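Side-chain contacts in uncharacterized conserved protein (Geobacillus kaustophilus, PDB 2R5X), which is of unknown function but belongs to the YugN-like family and folds as a single small chain with two helices packed on an antiparallel sheet: residues T8-Q13 / N107-V112; S18-I23 / E38-D43; E25-V30 / K113-K118; P78-H83 / S100-C105. The protein carries 1 engineered substitution. One frame throughout, in Å; residues are numbered along the deposited sequence. Where two conformers were deposited one is given.

Contact 1: T8-Q13 / N107-V112; sequences TGLENQ and NVLAQV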
loop_
_atom_site.group_PDB
_atom_site.type_symbol
_atom_site.label_atom_id
_atom_site.label_comp_id
_atom_site.label_asym_id
_atom_site.label_seq_id
_atom_site.Cartn_x
_atom_site.Cartn_y
_atom_site.Cartn_z
ATOM N N THR A 8 9.083 -5.714 5.437
ATOM C CA THR A 8 7.870 -5.349 6.173
ATOM C C THR A 8 7.092 -6.603 6.592
ATOM O O THR A 8 6.263 -6.557 7.500
ATOM C CB THR A 8 6.925 -4.473 5.324
ATOM O OG1 THR A 8 6.490 -5.223 4.178
ATOM C CG2 THR A 8 7.616 -3.166 4.881
ATOM N N GLY A 9 7.344 -7.711 5.899
ATOM C CA GLY A 9 6.619 -8.960 6.115
ATOM C C GLY A 9 5.347 -9.114 5.294
ATOM O O GLY A 9 4.691 -10.161 5.353
ATOM N N LEU A 10 5.000 -8.082 4.523
ATOM C CA LEU A 10 3.704 -8.026 3.829
ATOM C C LEU A 10 3.572 -9.039 2.699
ATOM O O LEU A 10 2.482 -9.558 2.446
ATOM C CB LEU A 10 3.408 -6.604 3.324
ATOM C CG LEU A 10 3.176 -5.545 4.416
ATOM C CD1 LEU A 10 2.840 -4.186 3.823
ATOM C CD2 LEU A 10 2.086 -5.985 5.361
ATOM N N GLU A 11 4.692 -9.341 2.047
ATOM C CA GLU A 11 4.703 -10.232 0.885
ATOM C C GLU A 11 4.568 -11.713 1.262
ATOM O O GLU A 11 4.516 -12.574 0.381
ATOM C CB GLU A 11 5.991 -10.037 0.064
ATOM C CG GLU A 11 6.377 -8.588 -0.257
ATOM C CD GLU A 11 7.395 -8.004 0.720
ATOM O OE1 GLU A 11 7.274 -8.240 1.939
ATOM O OE2 GLU A 11 8.316 -7.299 0.269
ATOM N N ASN A 12 4.513 -12.001 2.563
ATOM C CA ASN A 12 4.575 -13.378 3.076
ATOM C C ASN A 12 3.227 -14.002 3.441
ATOM O O ASN A 12 3.166 -15.186 3.785
ATOM C CB ASN A 12 5.527 -13.467 4.281
ATOM C CG ASN A 12 6.960 -13.071 3.940
ATOM O OD1 ASN A 12 7.451 -13.329 2.838
ATOM N ND2 ASN A 12 7.640 -12.446 4.897
ATOM N N GLN A 13 2.158 -13.213 3.380
ATOM C CA GLN A 13 0.822 -13.731 3.655
ATOM C C GLN A 13 -0.255 -13.096 2.771
ATOM O O GLN A 13 -0.104 -11.976 2.281
ATOM C CB GLN A 13 0.472 -13.622 5.155
ATOM C CG GLN A 13 -0.228 -12.329 5.599
ATOM C CD GLN A 13 0.660 -11.102 5.509
ATOM O OE1 GLN A 13 1.652 -10.984 6.227
ATOM N NE2 GLN A 13 0.299 -10.176 4.631
ATOM N N ASN A 107 6.564 3.453 9.454
ATOM C CA ASN A 107 5.626 3.351 10.574
ATOM C C ASN A 107 4.239 2.905 10.139
ATOM O O ASN A 107 3.603 2.087 10.807
ATOM C CB ASN A 107 5.510 4.695 11.319
ATOM C CG ASN A 107 6.844 5.181 11.880
ATOM O OD1 ASN A 107 7.813 4.422 11.974
ATOM N ND2 ASN A 107 6.902 6.457 12.242
ATOM N N VAL A 108 3.773 3.462 9.025
ATOM C CA VAL A 108 2.455 3.142 8.492
ATOM C C VAL A 108 2.421 1.680 8.036
ATOM O O VAL A 108 1.458 0.962 8.299
ATOM C CB VAL A 108 2.046 4.124 7.363
ATOM C CG1 VAL A 108 0.762 3.683 6.687
ATOM C CG2 VAL A 108 1.876 5.532 7.929
ATOM N N LEU A 109 3.493 1.229 7.392
ATOM C CA LEU A 109 3.589 -0.164 6.944
ATOM C C LEU A 109 3.618 -1.169 8.108
ATOM O O LEU A 109 3.044 -2.260 8.013
ATOM C CB LEU A 109 4.796 -0.341 6.013
ATOM C CG LEU A 109 4.649 0.411 4.674
ATOM C CD1 LEU A 109 5.972 0.523 3.936
ATOM C CD2 LEU A 109 3.567 -0.224 3.790
ATOM N N ALA A 110 4.274 -0.791 9.202
ATOM C CA ALA A 110 4.267 -1.593 10.438
ATOM C C ALA A 110 2.854 -1.791 10.989
ATOM O O ALA A 110 2.506 -2.876 11.458
ATOM C CB ALA A 110 5.151 -0.952 11.485
ATOM N N GLN A 111 2.027 -0.754 10.917
ATOM C CA GLN A 111 0.654 -0.902 11.365
ATOM C C GLN A 111 -0.227 -1.608 10.338
ATOM O O GLN A 111 -1.195 -2.251 10.717
ATOM C CB GLN A 111 0.053 0.412 11.886
ATOM C CG GLN A 111 -0.189 1.507 10.866
ATOM C CD GLN A 111 -0.498 2.847 11.513
ATOM O OE1 GLN A 111 0.212 3.835 11.301
ATOM N NE2 GLN A 111 -1.556 2.886 12.308
ATOM N N VAL A 112 0.120 -1.517 9.054
ATOM C CA VAL A 112 -0.517 -2.371 8.042
ATOM C C VAL A 112 -0.278 -3.838 8.425
ATOM O O VAL A 112 -1.221 -4.615 8.529
ATOM C CB VAL A 112 0.000 -2.080 6.597
ATOM C CG1 VAL A 112 -0.474 -3.144 5.626
ATOM C CG2 VAL A 112 -0.457 -0.713 6.121
#
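Leu10 and Thr8 of the loop 8-13 meet Leu109 and Val112 on one flank of the helix 107-112, and everything that passes between the two segments is apolar. The isobutyl group of Leu10 carries most of it. Its two methyls straddle one branch of the valine: CD2 of Leu10 lies 3.8 Å from CG1 of Val112, and CD1 of Leu10 is 3.9 Å from the same CG1. CD1 of Leu10 also reaches one turn back along the helix, 4.0 Å from CD2 of Leu109. Leu10 crosses both helix side chains at about a right angle, so its forked end lies across them rather than alongside. Val112 offers CG1 because that branch stands anti to its backbone N (chi1 169°). Thr8 adds a looser touch, its CG2 4.1 Å from CD1 of Leu109.

The polar part stays within the loop. With chi1 at 63°, Thr8 OG1 sits between its own N and carbonyl carbon and accepts from Leu10 N at 3.2 Å, a fairly straight bond (162°), while CG2 of the same residue faces the helix. Replacing the threonine with glycine would probably leave Leu10 N without this acceptor and open a gap beside CD1 of Leu109. Lys113, one residue beyond the helical segment, hydrogen-bonds to Gly9 O and Gln13 OE1, and Leu10 also packs on Leu75 and Pro78 of strand 71-84.

Acceptance by a threonine hydroxyl from the N two residues on defines an ST turn; here it shapes a loop between strands 3-4 and 14-16 whose leucine plugs into the core between helix 99-117 and the sheet.

Contact 2: S18-I23 / E38-D43; sequences SRLDDI and ERVTYD
Helix 18-23 and strand 39-43 run nearly parallel, 12° apart with axes 10.6 Å from each other at closest approach, and the closest pair of CA atoms belongs to Asp21 and Tyr42. Tyr42 spans most of that distance, its CG anti to the carbonyl carbon (chi1 -53°) and its hydroxyl brought up to the helix. There Tyr42 OH donates to Asp21 OD1 at 3.0 Å. The oxygen lies at the edge of the ring, in its plane, yet the hydroxyl meets it from above the carboxylate, 64° out of that plane. The other carboxylate oxygen, OD2, forms a salt bridge with Arg31, so the acid is gripped from two strands. Leu20 approaches the ring obliquely, its CD2 3.6 Å from CE2 of Tyr42. CD2 of Leu20 also lies 4.3 Å from CG2 of Val40, a loose contact. A phenylalanine in place of Tyr42 would probably keep much of the leucine packing but leave Asp21 OD1 without the hydroxyl it accepts from. Leu20 continues onto Ile73 and Leu75 of strand 71-84. This is alpha/beta packing, helix 17-26 lying on one face of the antiparallel sheet, with the hydroxyl of a buried tyrosine paired to a partly exposed helix carboxylate.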
loop_
_atom_site.group_PDB
_atom_site.type_symbol
_atom_site.label_atom_id
_atom_site.label_comp_id
_atom_site.label_asym_id
_atom_site.label_seq_id
_atom_site.Cartn_x
_atom_site.Cartn_y
_atom_site.Cartn_z
ATOM N N SER A 18 -11.952 -7.586 0.979
ATOM C CA SER A 18 -12.840 -6.794 1.838
ATOM C C SER A 18 -12.164 -6.431 3.162
ATOM O O SER A 18 -12.316 -5.315 3.665
ATOM C CB SER A 18 -14.139 -7.552 2.103
ATOM O OG SER A 18 -13.871 -8.804 2.709
ATOM N N ARG A 19 -11.404 -7.377 3.701
ATOM C CA ARG A 19 -10.657 -7.174 4.933
ATOM C C ARG A 19 -9.463 -6.245 4.713
ATOM O O ARG A 19 -9.138 -5.433 5.582
ATOM C CB ARG A 19 -10.211 -8.517 5.511
ATOM C CG ARG A 19 -11.361 -9.498 5.718
ATOM C CD ARG A 19 -10.969 -10.655 6.616
ATOM N NE ARG A 19 -12.065 -11.611 6.760
ATOM C CZ ARG A 19 -12.096 -12.603 7.647
ATOM N NH1 ARG A 19 -11.090 -12.787 8.493
ATOM N NH2 ARG A 19 -13.144 -13.414 7.689
ATOM N N LEU A 20 -8.833 -6.355 3.542
ATOM C CA LEU A 20 -7.737 -5.462 3.160
ATOM C C LEU A 20 -8.228 -4.022 3.002
ATOM O O LEU A 20 -7.626 -3.096 3.563
ATOM C CB LEU A 20 -7.040 -5.949 1.878
ATOM C CG LEU A 20 -5.843 -5.111 1.391
ATOM C CD1 LEU A 20 -4.738 -5.050 2.446
ATOM C CD2 LEU A 20 -5.304 -5.655 0.077
ATOM N N ASP A 21 -9.322 -3.858 2.251
ATOM C CA ASP A 21 -9.989 -2.573 2.025
ATOM C C ASP A 21 -10.315 -1.810 3.314
ATOM O O ASP A 21 -10.056 -0.607 3.407
ATOM C CB ASP A 21 -11.285 -2.769 1.226
ATOM C CG ASP A 21 -11.071 -2.719 -0.279
ATOM O OD1 ASP A 21 -10.193 -1.966 -0.746
ATOM O OD2 ASP A 21 -11.805 -3.424 -1.004
ATOM N N ASP A 22 -10.885 -2.519 4.291
ATOM C CA ASP A 22 -11.217 -1.926 5.580
ATOM C C ASP A 22 -9.965 -1.407 6.283
ATOM O O ASP A 22 -9.951 -0.278 6.779
ATOM C CB ASP A 22 -11.967 -2.931 6.460
ATOM C CG ASP A 22 -13.440 -3.046 6.096
ATOM O OD1 ASP A 22 -14.075 -2.003 5.823
ATOM O OD2 ASP A 22 -13.970 -4.179 6.092
ATOM N N ILE A 23 -8.918 -2.232 6.303
ATOM C CA ILE A 23 -7.643 -1.885 6.933
ATOM C C ILE A 23 -7.006 -0.648 6.285
ATOM O O ILE A 23 -6.613 0.282 6.988
ATOM C CB ILE A 23 -6.667 -3.099 6.946
ATOM C CG1 ILE A 23 -7.132 -4.122 7.983
ATOM C CG2 ILE A 23 -5.223 -2.663 7.256
ATOM C CD1 ILE A 23 -6.498 -5.479 7.856
ATOM N N GLU A 38 -5.878 -6.666 -12.771
ATOM C CA GLU A 38 -5.071 -7.719 -12.150
ATOM C C GLU A 38 -4.658 -7.376 -10.725
ATOM O O GLU A 38 -4.501 -8.274 -9.889
ATOM C CB GLU A 38 -3.826 -8.008 -12.983
ATOM C CG GLU A 38 -4.129 -8.609 -14.345
ATOM C CD GLU A 38 -3.083 -9.617 -14.780
ATOM O OE1 GLU A 38 -3.456 -10.794 -14.964
ATOM O OE2 GLU A 38 -1.897 -9.243 -14.925
ATOM N N ARG A 39 -4.495 -6.077 -10.462
ATOM C CA ARG A 39 -3.954 -5.584 -9.196
ATOM C C ARG A 39 -4.892 -4.641 -8.456
ATOM O O ARG A 39 -5.647 -3.892 -9.076
ATOM C CB ARG A 39 -2.622 -4.862 -9.434
ATOM C CG ARG A 39 -1.521 -5.729 -10.030
ATOM C CD ARG A 39 -0.199 -4.995 -10.055
ATOM N NE ARG A 39 0.906 -5.856 -10.474
ATOM C CZ ARG A 39 2.195 -5.535 -10.371
ATOM N NH1 ARG A 39 2.567 -4.369 -9.852
ATOM N NH2 ARG A 39 3.122 -6.389 -10.782
ATOM N N VAL A 40 -4.829 -4.676 -7.126
ATOM C CA VAL A 40 -5.424 -3.620 -6.300
ATOM C C VAL A 40 -4.302 -2.750 -5.745
ATOM O O VAL A 40 -3.263 -3.259 -5.335
ATOM C CB VAL A 40 -6.345 -4.153 -5.153
ATOM C CG1 VAL A 40 -7.581 -4.829 -5.729
ATOM C CG2 VAL A 40 -5.597 -5.093 -4.194
ATOM N N THR A 41 -4.531 -1.440 -5.735
ATOM C CA THR A 41 -3.515 -0.465 -5.378
ATOM C C THR A 41 -4.089 0.549 -4.395
ATOM O O THR A 41 -5.216 1.022 -4.569
ATOM C CB THR A 41 -3.018 0.276 -6.636
ATOM O OG1 THR A 41 -2.606 -0.681 -7.621
ATOM C CG2 THR A 41 -1.852 1.172 -6.313
ATOM N N TYR A 42 -3.310 0.878 -3.365
ATOM C CA TYR A 42 -3.720 1.854 -2.361
ATOM C C TYR A 42 -2.621 2.874 -2.159
ATOM O O TYR A 42 -1.465 2.507 -1.975
ATOM C CB TYR A 42 -3.992 1.175 -1.024
ATOM C CG TYR A 42 -4.946 0.019 -1.085
ATOM C CD1 TYR A 42 -6.309 0.205 -0.867
ATOM C CD2 TYR A 42 -4.485 -1.271 -1.350
ATOM C CE1 TYR A 42 -7.185 -0.873 -0.897
ATOM C CE2 TYR A 42 -5.352 -2.344 -1.411
ATOM C CZ TYR A 42 -6.697 -2.141 -1.177
ATOM O OH TYR A 42 -7.546 -3.215 -1.226
ATOM N N ASP A 43 -2.983 4.152 -2.185
ATOM C CA ASP A 43 -2.005 5.226 -2.014
ATOM C C ASP A 43 -2.313 6.032 -0.769
ATOM O O ASP A 43 -3.471 6.350 -0.509
ATOM C CB ASP A 43 -2.024 6.184 -3.208
ATOM C CG ASP A 43 -1.288 5.649 -4.412
ATOM O OD1 ASP A 43 -0.676 4.565 -4.325
ATOM O OD2 ASP A 43 -1.326 6.330 -5.460
#

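Contact 3: E25-V30 / K113-K118; sequences ERLGFV and KSELEK
A salt-bridge network on the protein surface ties the C-terminal end of helix 17-26 to helix 99-117, with Glu115 between Arg26 and Lys118. Arg26 NH2 lies 2.5 Å from OE1 of Glu115. The bond is bent, with an N-H...O angle of 117°, and counts as weak despite its shortness; as Arg26 was deposited in two conformers, the exact distance is doubtful. The guanidinium presents its edge, and its plane stands 86° from that of the carboxylate, so the two groups meet through one nitrogen and one oxygen rather than as a flat paired fork.

The other oxygen is used within segment 113-118: Lys118 NZ donates to Glu115 OE2 at 3.0 Å, arriving on the syn side, 23° out of the carboxylate plane. The two cations thus take different oxygens of one acid, and Arg26 NH2 and Lys118 NZ stay 6.6 Å apart, where the intervening negative charge would probably ease their repulsion.

Directly behind Arg26 the first helix closes in a Schellman motif, with Gly28 at positive phi as the C' residue, Phe29 N bonded to Met24 O and a weak bond from Gly28 N to Glu25 O. Leu27, inside this turn, places CD1 4.4 Å from CG of Glu115, a loose apolar touch, and packs further on Val112 and Gln111. The aliphatic part of Glu115 also rests on Ile23.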
loop_
_atom_site.group_PDB
_atom_site.type_symbol
_atom_site.label_atom_id
_atom_site.label_comp_id
_atom_site.label_asym_id
_atom_site.label_seq_id
_atom_site.Cartn_x
_atom_site.Cartn_y
_atom_site.Cartn_z
ATOM N N GLU A 25 -8.339 1.835 4.341
ATOM C CA GLU A 25 -9.111 3.067 4.549
ATOM C C GLU A 25 -8.878 3.649 5.946
ATOM O O GLU A 25 -8.774 4.866 6.114
ATOM C CB GLU A 25 -10.607 2.825 4.333
ATOM C CG GLU A 25 -11.402 4.106 4.100
ATOM C CD GLU A 25 -12.710 4.149 4.871
ATOM O OE1 GLU A 25 -13.472 3.159 4.827
ATOM O OE2 GLU A 25 -12.981 5.184 5.518
ATOM N N ARG A 26 -8.772 2.770 6.923
ATOM C CA ARG A 26 -8.508 3.109 8.305
ATOM C C ARG A 26 -7.157 3.733 8.481
ATOM O O ARG A 26 -6.959 4.585 9.288
ATOM C CB ARG A 26 -8.532 1.840 9.133
ATOM C CG ARG A 26 -9.377 1.879 10.296
ATOM C CD ARG A 26 -9.866 0.514 10.635
ATOM N NE ARG A 26 -8.847 -0.365 11.184
ATOM C CZ ARG A 26 -8.884 -1.664 11.010
ATOM N NH1 ARG A 26 -9.862 -2.177 10.323
ATOM N NH2 ARG A 26 -7.963 -2.433 11.489
ATOM N N LEU A 27 -6.206 3.263 7.709
ATOM C CA LEU A 27 -4.830 3.733 7.831
ATOM C C LEU A 27 -4.480 4.861 6.871
ATOM O O LEU A 27 -3.305 5.174 6.676
ATOM C CB LEU A 27 -3.843 2.572 7.714
ATOM C CG LEU A 27 -4.072 1.455 8.748
ATOM C CD1 LEU A 27 -3.117 0.310 8.516
ATOM C CD2 LEU A 27 -3.953 1.963 10.166
ATOM N N GLY A 28 -5.503 5.481 6.293
ATOM C CA GLY A 28 -5.321 6.690 5.487
ATOM C C GLY A 28 -5.065 6.483 4.002
ATOM O O GLY A 28 -4.713 7.431 3.300
ATOM N N PHE A 29 -5.256 5.259 3.518
ATOM C CA PHE A 29 -5.041 4.948 2.102
ATOM C C PHE A 29 -6.332 5.141 1.319
ATOM O O PHE A 29 -7.422 4.895 1.837
ATOM C CB PHE A 29 -4.565 3.500 1.911
ATOM C CG PHE A 29 -3.172 3.232 2.404
ATOM C CD1 PHE A 29 -2.100 3.180 1.510
ATOM C CD2 PHE A 29 -2.930 2.998 3.754
ATOM C CE1 PHE A 29 -0.814 2.929 1.958
ATOM C CE2 PHE A 29 -1.647 2.740 4.213
ATOM C CZ PHE A 29 -0.584 2.705 3.321
ATOM N N VAL A 30 -6.206 5.587 0.072
ATOM C CA VAL A 30 -7.330 5.567 -0.871
ATOM C C VAL A 30 -6.977 4.639 -2.041
ATOM O O VAL A 30 -5.792 4.429 -2.321
ATOM C CB VAL A 30 -7.711 6.987 -1.379
ATOM C CG1 VAL A 30 -8.120 7.885 -0.211
ATOM C CG2 VAL A 30 -6.576 7.624 -2.189
ATOM N N LYS A 113 0.984 -4.184 8.670
ATOM C CA LYS A 113 1.373 -5.544 9.036
ATOM C C LYS A 113 0.700 -6.039 10.329
ATOM O O LYS A 113 0.202 -7.164 10.368
ATOM C CB LYS A 113 2.902 -5.652 9.123
ATOM C CG LYS A 113 3.445 -7.024 9.524
ATOM C CD LYS A 113 3.186 -8.087 8.471
ATOM C CE LYS A 113 3.585 -9.460 8.992
ATOM N NZ LYS A 113 3.573 -10.502 7.930
ATOM N N SER A 114 0.672 -5.180 11.353
ATOM C CA SER A 114 0.049 -5.481 12.649
ATOM C C SER A 114 -1.444 -5.764 12.518
ATOM O O SER A 114 -1.964 -6.688 13.140
ATOM C CB SER A 114 0.274 -4.324 13.631
ATOM O OG SER A 114 -0.359 -4.561 14.878
ATOM N N GLU A 115 -2.129 -4.951 11.710
ATOM C CA GLU A 115 -3.560 -5.146 11.451
ATOM C C GLU A 115 -3.852 -6.441 10.688
ATOM O O GLU A 115 -4.872 -7.084 10.936
ATOM C CB GLU A 115 -4.182 -3.950 10.713
ATOM C CG GLU A 115 -4.308 -2.664 11.541
ATOM C CD GLU A 115 -4.931 -2.885 12.914
ATOM O OE1 GLU A 115 -6.129 -3.236 12.988
ATOM O OE2 GLU A 115 -4.213 -2.701 13.918
ATOM N N LEU A 116 -2.961 -6.823 9.773
ATOM C CA LEU A 116 -3.136 -8.063 9.016
ATOM C C LEU A 116 -2.871 -9.297 9.882
ATOM O O LEU A 116 -3.526 -10.324 9.715
ATOM C CB LEU A 116 -2.259 -8.081 7.754
ATOM C CG LEU A 116 -2.582 -7.093 6.617
ATOM C CD1 LEU A 116 -1.454 -7.096 5.615
ATOM C CD2 LEU A 116 -3.896 -7.403 5.915
ATOM N N GLU A 117 -1.924 -9.173 10.813
ATOM C CA GLU A 117 -1.601 -10.237 11.773
ATOM C C GLU A 117 -2.741 -10.540 12.750
ATOM O O GLU A 117 -2.868 -11.669 13.230
ATOM C CB GLU A 117 -0.323 -9.899 12.552
ATOM C CG GLU A 117 0.984 -10.167 11.798
ATOM C CD GLU A 117 1.233 -11.648 11.523
ATOM O OE1 GLU A 117 0.946 -12.487 12.405
ATOM O OE2 GLU A 117 1.726 -11.974 10.421
ATOM N N LYS A 118 -3.572 -9.532 13.019
ATOM C CA LYS A 118 -4.688 -9.652 13.960
ATOM C C LYS A 118 -5.858 -10.470 13.424
ATOM O O LYS A 118 -6.702 -10.927 14.195
ATOM C CB LYS A 118 -5.191 -8.269 14.366
ATOM C CG LYS A 118 -4.309 -7.559 15.365
ATOM C CD LYS A 118 -4.754 -6.122 15.533
ATOM C CE LYS A 118 -3.920 -5.436 16.585
ATOM N NZ LYS A 118 -4.241 -4.000 16.662
#

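Contact 4: P78-H83 / S100-C105; sequences PIMGKH and SLVSQC. Engineered in segment 78-83: Met80 (natural residue Leu).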
loop_
_atom_site.group_PDB
_atom_site.type_symbol
_atom_site.label_atom_id
_atom_site.label_comp_id
_atom_site.label_asym_id
_atom_site.label_seq_id
_atom_site.Cartn_x
_atom_site.Cartn_y
_atom_site.Cartn_z
ATOM N N PRO A 78 5.926 -2.855 -0.951
ATOM C CA PRO A 78 5.462 -1.462 -0.951
ATOM C C PRO A 78 6.513 -0.505 -1.466
ATOM O O PRO A 78 7.715 -0.746 -1.282
ATOM C CB PRO A 78 5.178 -1.186 0.529
ATOM C CG PRO A 78 5.003 -2.536 1.141
ATOM C CD PRO A 78 6.000 -3.387 0.421
ATOM N N ILE A 79 6.058 0.557 -2.129
ATOM C CA ILE A 79 6.954 1.569 -2.680
ATOM C C ILE A 79 6.570 2.976 -2.232
ATOM O O ILE A 79 5.449 3.194 -1.764
ATOM C CB ILE A 79 7.049 1.518 -4.244
ATOM C CG1 ILE A 79 5.701 1.827 -4.909
ATOM C CG2 ILE A 79 7.585 0.176 -4.719
ATOM C CD1 ILE A 79 5.826 2.593 -6.212
ATOM N N MET A 80 7.515 3.913 -2.347
ATOM C CA MET A 80 7.204 5.338 -2.224
ATOM C C MET A 80 7.494 6.037 -3.541
ATOM O O MET A 80 8.646 6.110 -3.979
ATOM C CB MET A 80 7.984 6.017 -1.090
ATOM C CG MET A 80 7.264 7.238 -0.514
ATOM S SD MET A 80 8.223 8.332 0.557
ATOM C CE MET A 80 9.137 7.244 1.595
ATOM N N GLY A 81 6.439 6.540 -4.171
ATOM C CA GLY A 81 6.579 7.339 -5.385
ATOM C C GLY A 81 6.677 8.824 -5.092
ATOM O O GLY A 81 6.325 9.283 -4.004
ATOM N N LYS A 82 7.149 9.572 -6.082
ATOM C CA LYS A 82 7.380 10.995 -5.946
ATOM C C LYS A 82 6.874 11.729 -7.186
ATOM O O LYS A 82 7.232 11.379 -8.312
ATOM C CB LYS A 82 8.875 11.247 -5.772
ATOM C CG LYS A 82 9.262 12.693 -5.566
ATOM C CD LYS A 82 10.772 12.844 -5.637
ATOM C CE LYS A 82 11.232 14.033 -4.827
ATOM N NZ LYS A 82 12.711 14.170 -4.848
ATOM N N HIS A 83 6.046 12.746 -6.966
ATOM C CA HIS A 83 5.557 13.608 -8.046
ATOM C C HIS A 83 5.803 15.096 -7.760
ATOM O O HIS A 83 5.260 15.651 -6.803
ATOM C CB HIS A 83 4.067 13.349 -8.283
ATOM C CG HIS A 83 3.448 14.258 -9.294
ATOM N ND1 HIS A 83 3.594 14.069 -10.651
ATOM C CD2 HIS A 83 2.673 15.358 -9.145
ATOM C CE1 HIS A 83 2.943 15.020 -11.295
ATOM N NE2 HIS A 83 2.373 15.814 -10.405
ATOM N N SER A 100 12.765 11.749 6.992
ATOM C CA SER A 100 11.580 11.850 7.852
ATOM C C SER A 100 10.356 11.188 7.226
ATOM O O SER A 100 9.587 10.513 7.910
ATOM C CB SER A 100 11.259 13.315 8.159
ATOM O OG SER A 100 11.015 14.042 6.966
ATOM N N LEU A 101 10.182 11.388 5.926
ATOM C CA LEU A 101 9.044 10.811 5.213
ATOM C C LEU A 101 9.195 9.296 5.057
ATOM O O LEU A 101 8.214 8.559 5.148
ATOM C CB LEU A 101 8.865 11.483 3.855
ATOM C CG LEU A 101 7.446 11.949 3.585
ATOM C CD1 LEU A 101 7.476 13.262 2.829
ATOM C CD2 LEU A 101 6.679 10.879 2.834
ATOM N N VAL A 102 10.433 8.851 4.852
ATOM C CA VAL A 102 10.789 7.426 4.851
ATOM C C VAL A 102 10.429 6.739 6.160
ATOM O O VAL A 102 9.863 5.638 6.160
ATOM C CB VAL A 102 12.294 7.236 4.543
ATOM C CG1 VAL A 102 12.744 5.782 4.751
ATOM C CG2 VAL A 102 12.588 7.688 3.136
ATOM N N SER A 103 10.742 7.407 7.271
ATOM C CA SER A 103 10.431 6.892 8.601
ATOM C C SER A 103 8.927 6.802 8.850
ATOM O O SER A 103 8.457 5.809 9.399
ATOM C CB SER A 103 11.113 7.737 9.683
ATOM O OG SER A 103 12.521 7.692 9.526
ATOM N N GLN A 104 8.184 7.827 8.429
ATOM C CA GLN A 104 6.722 7.841 8.526
ATOM C C GLN A 104 6.075 6.702 7.734
ATOM O O GLN A 104 5.138 6.055 8.217
ATOM C CB GLN A 104 6.164 9.194 8.062
ATOM C CG GLN A 104 6.357 10.318 9.073
ATOM C CD GLN A 104 6.118 11.697 8.496
ATOM O OE1 GLN A 104 5.047 11.986 7.961
ATOM N NE2 GLN A 104 7.115 12.569 8.623
ATOM N N CYS A 105 6.579 6.460 6.526
ATOM C CA CYS A 105 6.073 5.373 5.685
ATOM C C CYS A 105 6.393 4.013 6.287
ATOM O O CYS A 105 5.572 3.106 6.245
ATOM C CB CYS A 105 6.636 5.464 4.268
ATOM S SG CYS A 105 6.032 6.862 3.316
#
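Met80, an engineered residue where the natural sequence has leucine, is the one bump that strand 79-83 pushes at helix 100-105; the hollow that receives it is bounded by Leu101, Val102 and Cys105. Its chain leaves the strand extended, CG anti to the backbone N (chi1 -153°) and chi2 also near trans, then bends at chi3 (-43°), which turns the terminal methyl against the helix surface. That methyl reaches furthest into the hollow: CE of Met80 lies 3.6 Å from SG of Cys105 and 3.7 Å from CA of Val102, touching the helix backbone itself. CG2 of Val102 borders CE of Met80 at 3.8 Å. On the Leu101 wall the sulfur does the touching, SD of Met80 standing 3.7 Å from CD2 of Leu101, where the two side chains meet at a slant. SD of Met80 is also 3.8 Å from SG of Cys105, so the cysteine sulfur lies against both the sulfur and the methyl of the methionine. The fit is purely van der Waals, made by one long side chain bridging segment axes 10.3 Å apart.

Strand and helix run at 140° between their directions, so the helix crosses the strand obliquely. Around the hollow, Leu3 of strand 3-4 packs on Met80 and Val102, and Phe5 on Met80 and Cys105. Across the sheet, Tyr53 and Leu55 of strand 51-61 and Tyr46 of strand 39-48 complete the bed on which this beginning of helix 99-117 lies.

In the fold
Contacts 1, 3 and 4 all draw on helix 99-117: contact 4 near its start, contact 1 in the middle and contact 3 toward its end. Contacts 2 and 3 share helix 17-26; of the four, contact 3 is the one that joins the two helices, and it is the surface one, built on charge. The other three are buried. Contacts 1 and 4 are apolar across their segments and meet through Pro78, which packs on Leu10 and Leu109; contact 2 mixes leucine packing with a tyrosine-carboxylate bond. Contacts 2 and 4 reach the same sheet on opposite sides of the chain's centre, with centres about 18 Å apart. Contacts 1 and 3 are neighbours, their centres about 9 Å apart.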